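Local coordinates for protein ATP-dependent RNA helicase HrpB (Escherichia coli, PDB 6EUD) that hydrolyses ATP to ADP and phosphate as a DEAH/RHA-type helicase that binds single-stranded RNA, at residues Gly105-Thr108 with Arg109-Arg113; Gly362-Met365 with Glu366-Trp370; Leu57-Arg60 with Arg61-Arg65. One frame throughout, in Å; residues are numbered along the deposited sequence.

Contact 1 of 3, residues Gly105-Thr108 with Arg109-Arg113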
ATOM      1  N   GLY A 105      17.235  10.202   4.022  1.00 54.99           N
ATOM      2  CA  GLY A 105      16.944  10.570   2.645  1.00 49.48           C
ATOM      3  C   GLY A 105      18.042  11.350   1.949  1.00 52.87           C
ATOM      4  O   GLY A 105      17.881  11.723   0.784  1.00 53.66           O
ATOM      5  N   VAL A 106      19.151  11.604   2.646  1.00 50.68           N
ATOM      6  CA  VAL A 106      20.249  12.382   2.070  1.00 58.96           C
ATOM      7  C   VAL A 106      20.825  11.700   0.818  1.00 57.35           C
ATOM      8  O   VAL A 106      21.082  12.353  -0.192  1.00 53.69           O
ATOM      9  CB  VAL A 106      21.378  12.622   3.101  1.00 62.66           C
ATOM     10  CG1 VAL A 106      22.668  13.053   2.412  1.00 65.73           C
ATOM     11  CG2 VAL A 106      20.951  13.654   4.141  1.00 63.58           C
ATOM     12  N   LEU A 107      21.009  10.385   0.876  1.00 52.76           N
ATOM     13  CA  LEU A 107      21.532   9.669  -0.280  1.00 52.41           C
ATOM     14  C   LEU A 107      20.636   9.875  -1.498  1.00 54.61           C
ATOM     15  O   LEU A 107      21.116  10.069  -2.622  1.00 55.21           O
ATOM     16  CB  LEU A 107      21.677   8.189   0.031  1.00 46.38           C
ATOM     17  CG  LEU A 107      22.186   7.315  -1.114  1.00 47.38           C
ATOM     18  CD1 LEU A 107      23.424   7.929  -1.751  1.00 48.74           C
ATOM     19  CD2 LEU A 107      22.496   5.896  -0.624  1.00 44.17           C
ATOM     20  N   THR A 108      19.330   9.863  -1.262  1.00 54.60           N
ATOM     21  CA  THR A 108      18.375  10.108  -2.334  1.00 52.89           C
ATOM     22  C   THR A 108      18.577  11.499  -2.959  1.00 53.28           C
ATOM     23  O   THR A 108      18.590  11.616  -4.177  1.00 47.39           O
ATOM     24  CB  THR A 108      16.918   9.965  -1.839  1.00 52.75           C
ATOM     25  OG1 THR A 108      16.749   8.688  -1.205  1.00 51.84           O
ATOM     26  CG2 THR A 108      15.926  10.095  -3.014  1.00 47.46           C
ATOM     27  N   ARG A 109      18.731  12.531  -2.130  1.00 49.70           N
ATOM     28  CA  ARG A 109      19.016  13.892  -2.613  1.00 70.94           C
ATOM     29  C   ARG A 109      20.270  13.976  -3.482  1.00 64.74           C
ATOM     30  O   ARG A 109      20.246  14.569  -4.559  1.00 64.99           O
ATOM     31  CB  ARG A 109      19.158  14.865  -1.435  1.00 77.72           C
ATOM     32  CG  ARG A 109      17.840  15.188  -0.763  1.00 82.43           C
ATOM     33  CD  ARG A 109      16.769  15.415  -1.808  1.00 87.44           C
ATOM     34  NE  ARG A 109      15.517  14.831  -1.365  1.00 90.30           N
ATOM     35  CZ  ARG A 109      14.589  14.358  -2.183  1.00 90.20           C
ATOM     36  NH1 ARG A 109      14.766  14.404  -3.496  1.00 88.89           N
ATOM     37  NH2 ARG A 109      13.482  13.832  -1.679  1.00 92.11           N
ATOM     38  N   MET A 110      21.353  13.369  -3.002  1.00 61.82           N
ATOM     39  CA  MET A 110      22.635  13.355  -3.699  1.00 63.45           C
ATOM     40  C   MET A 110      22.539  12.764  -5.109  1.00 62.17           C
ATOM     41  O   MET A 110      23.075  13.326  -6.068  1.00 68.07           O
ATOM     42  CB  MET A 110      23.671  12.578  -2.875  1.00 63.97           C
ATOM     43  CG  MET A 110      23.976  13.214  -1.526  1.00 68.95           C
ATOM     44  SD  MET A 110      25.077  12.240  -0.472  1.00 97.44           S
ATOM     45  CE  MET A 110      26.474  11.982  -1.562  1.00 63.50           C
ATOM     46  N   ILE A 111      21.855  11.632  -5.228  1.00 57.02           N
ATOM     47  CA  ILE A 111      21.689  10.970  -6.518  1.00 57.79           C
ATOM     48  C   ILE A 111      20.762  11.769  -7.448  1.00 60.06           C
ATOM     49  O   ILE A 111      20.964  11.797  -8.665  1.00 60.58           O
ATOM     50  CB  ILE A 111      21.145   9.530  -6.333  1.00 54.72           C
ATOM     51  CG1 ILE A 111      22.046   8.746  -5.373  1.00 48.23           C
ATOM     52  CG2 ILE A 111      21.062   8.813  -7.666  1.00 53.38           C
ATOM     53  CD1 ILE A 111      21.608   7.335  -5.125  1.00 48.71           C
ATOM     54  N   GLN A 112      19.762  12.436  -6.873  1.00 59.00           N
ATOM     55  CA  GLN A 112      18.840  13.245  -7.664  1.00 54.58           C
ATOM     56  C   GLN A 112      19.546  14.428  -8.287  1.00 58.47           C
ATOM     57  O   GLN A 112      19.261  14.795  -9.433  1.00 59.26           O
ATOM     58  CB  GLN A 112      17.668  13.742  -6.813  1.00 51.89           C
ATOM     59  CG  GLN A 112      16.683  12.668  -6.419  1.00 48.61           C
ATOM     60  CD  GLN A 112      15.801  12.221  -7.571  1.00 48.95           C
ATOM     61  OE1 GLN A 112      16.007  12.611  -8.717  1.00 53.41           O
ATOM     62  NE2 GLN A 112      14.786  11.421  -7.260  1.00 42.45           N
ATOM     63  N   ARG A 113      20.451  15.036  -7.522  1.00 63.17           N
ATOM     64  CA  ARG A 113      21.185  16.203  -8.000  1.00 72.11           C
ATOM     65  C   ARG A 113      22.330  15.811  -8.928  1.00 73.56           C
ATOM     66  O   ARG A 113      22.552  16.468  -9.949  1.00 71.77           O
ATOM     67  CB  ARG A 113      21.726  17.038  -6.842  1.00 78.44           C
ATOM     68  CG  ARG A 113      20.673  17.769  -6.062  1.00 84.21           C
ATOM     69  CD  ARG A 113      21.266  18.400  -4.821  1.00 91.74           C
ATOM     70  NE  ARG A 113      22.709  18.620  -4.934  1.00 98.23           N
ATOM     71  CZ  ARG A 113      23.279  19.666  -5.534  1.00103.41           C
ATOM     72  NH1 ARG A 113      22.539  20.626  -6.078  1.00105.00           N
ATOM     73  NH2 ARG A 113      24.600  19.764  -5.574  1.00106.23           N
TER
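Leu107 and Ile111 meet one turn apart on the buried side of helix 106-113. The two CD1 methyls are 3.9 Å apart, and the side chains cross at a slant. Ile111 CG1 stands beside the backbone N (chi1 -54°), which lays it 3.2 Å from Leu107 O. Leu107 also packs on Val102 and Ala138, and Ile111 on Leu141 and Leu142. This side is thus wedged between the sheet and helix 133-145.

Val106, Arg109, Met110 and Gln112 are less enclosed and stay partly exposed. Val106 CG1 touches Met110 SD at 3.8 Å, with Met110 bent at its far end. Met110 also rests on Ile55, Glu100 and Val102 of the sheet. Arg109 bends at chi2 and chi3, and Thr108 CG2 lies over one face of its guanidinium. The polar end forms a salt bridge, through NH2, with Glu366 of helix 361-370. Gln112 NE2 donates to the backbone oxygen of the same Glu366.

The backbone bonds follow the helical i to i+4 pattern. Arg109 N gives the first, to Gly105 O at 3.1 Å, and Met110 N the next, to Val106 O at 3.0 Å. Gly105 is the N-cap residue, and its positive phi (80°) favours glycine. Helix 106-113 follows strand 99-102 of the mostly parallel sheet of the first RecA-like domain. The sequence Thr-Glu-Gly, ending at Gly105, is consistent with motif Ib of the DEAH/RHA helicases.

Contact 2 of 3, residues Gly362-Met365 with Glu366-Trp370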
ATOM      1  N   GLY A 362       5.723  10.060  -1.743  1.00 27.47           N
ATOM      2  CA  GLY A 362       7.102  10.519  -1.797  1.00 27.91           C
ATOM      3  C   GLY A 362       7.938   9.741  -2.815  1.00 40.29           C
ATOM      4  O   GLY A 362       8.674  10.332  -3.610  1.00 36.81           O
ATOM      5  N   LEU A 363       7.818   8.413  -2.788  1.00 35.56           N
ATOM      6  CA  LEU A 363       8.542   7.546  -3.699  1.00 34.37           C
ATOM      7  C   LEU A 363       8.183   7.833  -5.145  1.00 34.77           C
ATOM      8  O   LEU A 363       9.047   7.886  -6.024  1.00 37.67           O
ATOM      9  CB  LEU A 363       8.257   6.087  -3.363  1.00 38.96           C
ATOM     10  CG  LEU A 363       8.784   5.056  -4.359  1.00 41.11           C
ATOM     11  CD1 LEU A 363      10.288   5.182  -4.496  1.00 41.34           C
ATOM     12  CD2 LEU A 363       8.424   3.679  -3.846  1.00 38.78           C
ATOM     13  N   LEU A 364       6.896   8.022  -5.391  1.00 34.53           N
ATOM     14  CA  LEU A 364       6.420   8.290  -6.741  1.00 37.66           C
ATOM     15  C   LEU A 364       6.974   9.630  -7.219  1.00 38.40           C
ATOM     16  O   LEU A 364       7.375   9.781  -8.372  1.00 41.98           O
ATOM     17  CB  LEU A 364       4.886   8.276  -6.773  1.00 40.25           C
ATOM     18  CG  LEU A 364       4.148   8.371  -8.109  1.00 43.55           C
ATOM     19  CD1 LEU A 364       4.631   7.262  -9.030  1.00 42.13           C
ATOM     20  CD2 LEU A 364       2.632   8.285  -7.899  1.00 40.73           C
ATOM     21  N   MET A 365       7.001  10.595  -6.310  1.00 35.44           N
ATOM     22  CA  MET A 365       7.567  11.899  -6.592  1.00 40.83           C
ATOM     23  C   MET A 365       9.053  11.756  -6.933  1.00 38.99           C
ATOM     24  O   MET A 365       9.517  12.376  -7.865  1.00 38.02           O
ATOM     25  CB  MET A 365       7.344  12.831  -5.395  1.00 46.83           C
ATOM     26  CG  MET A 365       7.861  14.244  -5.542  1.00 51.01           C
ATOM     27  SD  MET A 365       6.900  15.212  -6.691  1.00 87.08           S
ATOM     28  CE  MET A 365       5.340  15.229  -5.865  1.00 56.32           C
ATOM     29  N   GLU A 366       9.782  10.904  -6.209  1.00 37.23           N
ATOM     30  CA  GLU A 366      11.199  10.651  -6.511  1.00 38.88           C
ATOM     31  C   GLU A 366      11.432  10.004  -7.872  1.00 41.61           C
ATOM     32  O   GLU A 366      12.312  10.438  -8.630  1.00 44.51           O
ATOM     33  CB  GLU A 366      11.841   9.760  -5.447  1.00 42.50           C
ATOM     34  CG  GLU A 366      11.873  10.347  -4.051  1.00 48.59           C
ATOM     35  CD  GLU A 366      12.848  11.513  -3.889  1.00 52.04           C
ATOM     36  OE1 GLU A 366      13.427  12.004  -4.889  1.00 52.37           O
ATOM     37  OE2 GLU A 366      13.034  11.933  -2.732  1.00 51.64           O
ATOM     38  N   LEU A 367      10.677   8.947  -8.163  1.00 41.23           N
ATOM     39  CA  LEU A 367      10.795   8.242  -9.441  1.00 43.38           C
ATOM     40  C   LEU A 367      10.466   9.156 -10.629  1.00 47.54           C
ATOM     41  O   LEU A 367      11.150   9.107 -11.646  1.00 44.62           O
ATOM     42  CB  LEU A 367       9.885   7.008  -9.457  1.00 43.31           C
ATOM     43  CG  LEU A 367      10.186   5.948  -8.389  1.00 43.35           C
ATOM     44  CD1 LEU A 367       9.213   4.786  -8.484  1.00 44.60           C
ATOM     45  CD2 LEU A 367      11.633   5.463  -8.502  1.00 42.49           C
ATOM     46  N   LEU A 368       9.431   9.994 -10.498  1.00 49.69           N
ATOM     47  CA  LEU A 368       9.075  10.941 -11.564  1.00 50.33           C
ATOM     48  C   LEU A 368      10.201  11.942 -11.823  1.00 51.01           C
ATOM     49  O   LEU A 368      10.607  12.144 -12.973  1.00 54.75           O
ATOM     50  CB  LEU A 368       7.778  11.684 -11.222  1.00 51.52           C
ATOM     51  CG  LEU A 368       6.482  10.866 -11.293  1.00 51.43           C
ATOM     52  CD1 LEU A 368       5.365  11.608 -10.588  1.00 48.48           C
ATOM     53  CD2 LEU A 368       6.098  10.559 -12.736  1.00 50.46           C
ATOM     54  N   GLN A 369      10.708  12.551 -10.752  1.00 48.92           N
ATOM     55  CA  GLN A 369      11.872  13.440 -10.818  1.00 51.23           C
ATOM     56  C   GLN A 369      13.098  12.692 -11.362  1.00 47.38           C
ATOM     57  O   GLN A 369      13.928  13.264 -12.054  1.00 46.04           O
ATOM     58  CB  GLN A 369      12.183  14.023  -9.430  1.00 52.33           C
ATOM     59  CG  GLN A 369      13.325  15.034  -9.394  1.00 59.18           C
ATOM     60  CD  GLN A 369      13.770  15.355  -7.975  1.00 65.12           C
ATOM     61  OE1 GLN A 369      13.416  14.652  -7.026  1.00 67.69           O
ATOM     62  NE2 GLN A 369      14.541  16.421  -7.823  1.00 66.86           N
ATOM     63  N   TRP A 370      13.203  11.404 -11.056  1.00 47.05           N
ATOM     64  CA  TRP A 370      14.315  10.599 -11.562  1.00 47.75           C
ATOM     65  C   TRP A 370      14.161  10.378 -13.068  1.00 48.17           C
ATOM     66  O   TRP A 370      15.137  10.114 -13.773  1.00 49.11           O
ATOM     67  CB  TRP A 370      14.404   9.257 -10.814  1.00 45.49           C
ATOM     68  CG  TRP A 370      15.599   8.418 -11.197  1.00 49.88           C
ATOM     69  CD1 TRP A 370      15.584   7.183 -11.791  1.00 49.88           C
ATOM     70  CD2 TRP A 370      16.983   8.761 -11.024  1.00 52.88           C
ATOM     71  NE1 TRP A 370      16.874   6.735 -11.994  1.00 50.96           N
ATOM     72  CE2 TRP A 370      17.751   7.682 -11.528  1.00 52.84           C
ATOM     73  CE3 TRP A 370      17.648   9.867 -10.484  1.00 52.60           C
ATOM     74  CZ2 TRP A 370      19.147   7.685 -11.511  1.00 51.53           C
ATOM     75  CZ3 TRP A 370      19.034   9.865 -10.470  1.00 52.63           C
ATOM     76  CH2 TRP A 370      19.767   8.783 -10.981  1.00 51.35           C
TER
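Leu363 and Leu367 sit one turn apart on helix 361-370, an α-helix in the C-terminal helicase region. Leu363 CD1 comes within 4.0 Å of Leu367 CG. Leu367 CG is also 3.3 Å from Leu363 O, because its chi1 of -61° sets it beside the backbone N. In the same helical turn Leu367 N donates to Leu363 O at 2.9 Å in a nearly straight bond (168°). Replacing Leu367 by an alanine would probably open a gap beside Leu363 CD1 and take away the packing on Pro375.

Leu364 and Leu368 repeat the spacing more loosely, with CG and CD1 at 4.3 Å. Glu366 uses its aliphatic part: CG rests 3.2 Å from Gly362 O, and the bend at chi2 (-71°) leads the carboxylate away from 362-365, where it pairs with Arg109 in a salt bridge. Its N is bonded to Gly362 O at 2.9 Å.

The helix is packed on several sides. Leu364, Met365 and Leu368 reach Leu396 of helix 386-398. Leu363 and Glu366 touch Leu137 of helix 133-145, where Trp370 lies on Leu141 and Asp144. Trp370 also packs on Ile111 of helix 106-113.

Contact 3 of 3, residues Leu57-Arg60 with Arg61-Arg65; sequences LEPR and RLAAR
Glu58 is the first residue of 57-60 to touch the new helix, just after Leu57 ends strand 53-57. Its CB lies 3.7 Å from Ala64 CB. Its CG is equally close, 3.7 Å, to Ala64 CA, so the aliphatic part of the glutamate rests on the helix. The chain bends at chi2 (-68°), and OE1 ends 4.2 Å from Ala63 CB. OE2 lies near Asp126 OD1 of the DEFH box, two like charges close together. The side chain of Glu58 is about 5 Å from that of Ser37, a predicted ATP-binding residue.

Pro59 comes next. Its CD meets Ala63 CB at 4.3 Å. Its CG stands 3.5 Å above one face of the Arg60 guanidinium, offset toward the rim. The bend of Arg60 at chi3 (-53°) folds that group back over the proline. Arg60 NH2 also has a long, weak ion pair with Glu130.

Arg60 is the N-cap residue of helix 61-74. Its carbonyl accepts Ala64 N at 3.2 Å, somewhat bent at 145°, and Ala64 CB sits 3.5 Å from the same oxygen. Arg61 turns its guanidinium to a salt bridge with Glu104.

A strand that runs through a short turn into a helix is a β-α unit of the RecA-like fold. The sequence Pro-Arg-Arg-Leu-Ala-Ala matches motif Ia of the DEAH/RHA helicases, which in relatives contacts the RNA backbone.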
ATOM      1  N   LEU A  57      25.384   4.722   3.803  1.00 63.60           N
ATOM      2  CA  LEU A  57      23.998   4.977   4.211  1.00 59.27           C
ATOM      3  C   LEU A  57      23.672   4.254   5.502  1.00 56.81           C
ATOM      4  O   LEU A  57      23.946   3.063   5.631  1.00 52.73           O
ATOM      5  CB  LEU A  57      23.006   4.541   3.123  1.00 56.72           C
ATOM      6  CG  LEU A  57      21.517   4.658   3.502  1.00 53.32           C
ATOM      7  CD1 LEU A  57      21.138   6.112   3.736  1.00 54.94           C
ATOM      8  CD2 LEU A  57      20.593   4.034   2.454  1.00 48.19           C
ATOM      9  N   GLU A  58      23.081   4.975   6.452  1.00 59.77           N
ATOM     10  CA  GLU A  58      22.619   4.378   7.699  1.00 61.97           C
ATOM     11  C   GLU A  58      21.119   4.622   7.854  1.00 63.96           C
ATOM     12  O   GLU A  58      20.624   5.666   7.459  1.00 63.73           O
ATOM     13  CB  GLU A  58      23.399   4.948   8.886  1.00 67.43           C
ATOM     14  CG  GLU A  58      24.904   4.664   8.841  1.00 69.55           C
ATOM     15  CD  GLU A  58      25.238   3.190   9.035  1.00 67.36           C
ATOM     16  OE1 GLU A  58      24.431   2.485   9.678  1.00 66.10           O
ATOM     17  OE2 GLU A  58      26.307   2.742   8.554  1.00 66.82           O
ATOM     18  N   PRO A  59      20.392   3.659   8.440  1.00 68.55           N
ATOM     19  CA  PRO A  59      18.922   3.699   8.450  1.00 64.82           C
ATOM     20  C   PRO A  59      18.343   4.828   9.294  1.00 67.08           C
ATOM     21  O   PRO A  59      17.328   5.385   8.913  1.00 69.50           O
ATOM     22  CB  PRO A  59      18.541   2.348   9.046  1.00 68.42           C
ATOM     23  CG  PRO A  59      19.718   1.996   9.936  1.00 74.32           C
ATOM     24  CD  PRO A  59      20.931   2.547   9.247  1.00 70.50           C
ATOM     25  N   ARG A  60      18.951   5.157  10.424  1.00 73.54           N
ATOM     26  CA  ARG A  60      18.452   6.277  11.218  1.00 84.56           C
ATOM     27  C   ARG A  60      19.547   7.247  11.599  1.00 93.98           C
ATOM     28  O   ARG A  60      20.733   6.945  11.459  1.00 97.87           O
ATOM     29  CB  ARG A  60      17.762   5.788  12.483  1.00 87.75           C
ATOM     30  CG  ARG A  60      16.414   5.137  12.243  1.00 89.00           C
ATOM     31  CD  ARG A  60      16.108   4.184  13.382  1.00 91.64           C
ATOM     32  NE  ARG A  60      17.214   3.250  13.575  1.00 91.02           N
ATOM     33  CZ  ARG A  60      17.292   2.059  12.991  1.00 88.06           C
ATOM     34  NH1 ARG A  60      16.317   1.650  12.188  1.00 83.42           N
ATOM     35  NH2 ARG A  60      18.337   1.273  13.215  1.00 89.81           N
ATOM     36  N   ARG A  61      19.134   8.409  12.094  1.00101.02           N
ATOM     37  CA  ARG A  61      20.058   9.468  12.476  1.00110.53           C
ATOM     38  C   ARG A  61      21.024   9.008  13.565  1.00114.32           C
ATOM     39  O   ARG A  61      22.213   9.327  13.541  1.00117.54           O
ATOM     40  CB  ARG A  61      19.280  10.693  12.959  1.00117.55           C
ATOM     41  CG  ARG A  61      20.035  12.017  12.897  1.00123.33           C
ATOM     42  CD  ARG A  61      19.150  13.125  13.414  1.00129.35           C
ATOM     43  NE  ARG A  61      18.181  12.584  14.364  1.00134.19           N
ATOM     44  CZ  ARG A  61      16.903  12.945  14.432  1.00137.31           C
ATOM     45  NH1 ARG A  61      16.420  13.860  13.599  1.00137.35           N
ATOM     46  NH2 ARG A  61      16.103  12.390  15.336  1.00138.96           N
ATOM     47  N   LEU A  62      20.514   8.233  14.513  1.00112.80           N
ATOM     48  CA  LEU A  62      21.304   7.857  15.682  1.00112.49           C
ATOM     49  C   LEU A  62      22.390   6.866  15.319  1.00109.11           C
ATOM     50  O   LEU A  62      23.498   6.928  15.846  1.00111.77           O
ATOM     51  CB  LEU A  62      20.402   7.273  16.765  1.00115.12           C
ATOM     52  CG  LEU A  62      18.977   7.830  16.766  1.00114.08           C
ATOM     53  CD1 LEU A  62      18.109   7.000  17.686  1.00110.12           C
ATOM     54  CD2 LEU A  62      18.956   9.302  17.181  1.00120.00           C
ATOM     55  N   ALA A  63      22.061   5.954  14.415  1.00104.10           N
ATOM     56  CA  ALA A  63      23.030   4.991  13.923  1.00100.81           C
ATOM     57  C   ALA A  63      24.148   5.701  13.179  1.00 98.29           C
ATOM     58  O   ALA A  63      25.327   5.372  13.340  1.00 98.16           O
ATOM     59  CB  ALA A  63      22.352   3.967  13.009  1.00 96.37           C
ATOM     60  N   ALA A  64      23.753   6.683  12.372  1.00 96.40           N
ATOM     61  CA  ALA A  64      24.637   7.324  11.401  1.00 97.06           C
ATOM     62  C   ALA A  64      25.786   8.072  12.044  1.00103.98           C
ATOM     63  O   ALA A  64      26.876   8.145  11.471  1.00105.88           O
ATOM     64  CB  ALA A  64      23.846   8.277  10.514  1.00 93.74           C
ATOM     65  N   ARG A  65      25.552   8.650  13.216  1.00106.23           N
ATOM     66  CA  ARG A  65      26.596   9.458  13.808  1.00109.69           C
ATOM     67  C   ARG A  65      27.401   8.624  14.794  1.00108.28           C
ATOM     68  O   ARG A  65      28.506   8.984  15.159  1.00110.24           O
ATOM     69  CB  ARG A  65      26.005  10.710  14.458  1.00116.63           C
ATOM     70  CG  ARG A  65      27.061  11.656  15.016  1.00125.49           C
ATOM     71  CD  ARG A  65      26.445  12.925  15.568  1.00129.68           C
ATOM     72  NE  ARG A  65      25.027  12.754  15.863  1.00126.86           N
ATOM     73  CZ  ARG A  65      24.538  12.569  17.084  1.00128.81           C
ATOM     74  NH1 ARG A  65      25.353  12.523  18.134  1.00133.08           N
ATOM     75  NH2 ARG A  65      23.234  12.418  17.253  1.00126.16           N
TER

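Overall arrangement
All three contacts are local. Each spans one continuous run, so none closes a long loop. From the N terminus they come in the order contact 3, contact 1, contact 2, in series, without nesting or crossing. Contact 3 turns strand 53-57 into helix 61-74. Contact 1 starts helix 106-113 after strand 99-102 of the same sheet, and Leu107 CD2 meets Leu57 CB at 4.0 Å. Contact 2 lies much later, on helix 361-370. It joins contact 1 through polar groups and through Trp370, linking the ATP-binding region to the C-terminal helicase region. Contacts 2 and 3 do not touch; their nearest atoms are about 12 Å apart.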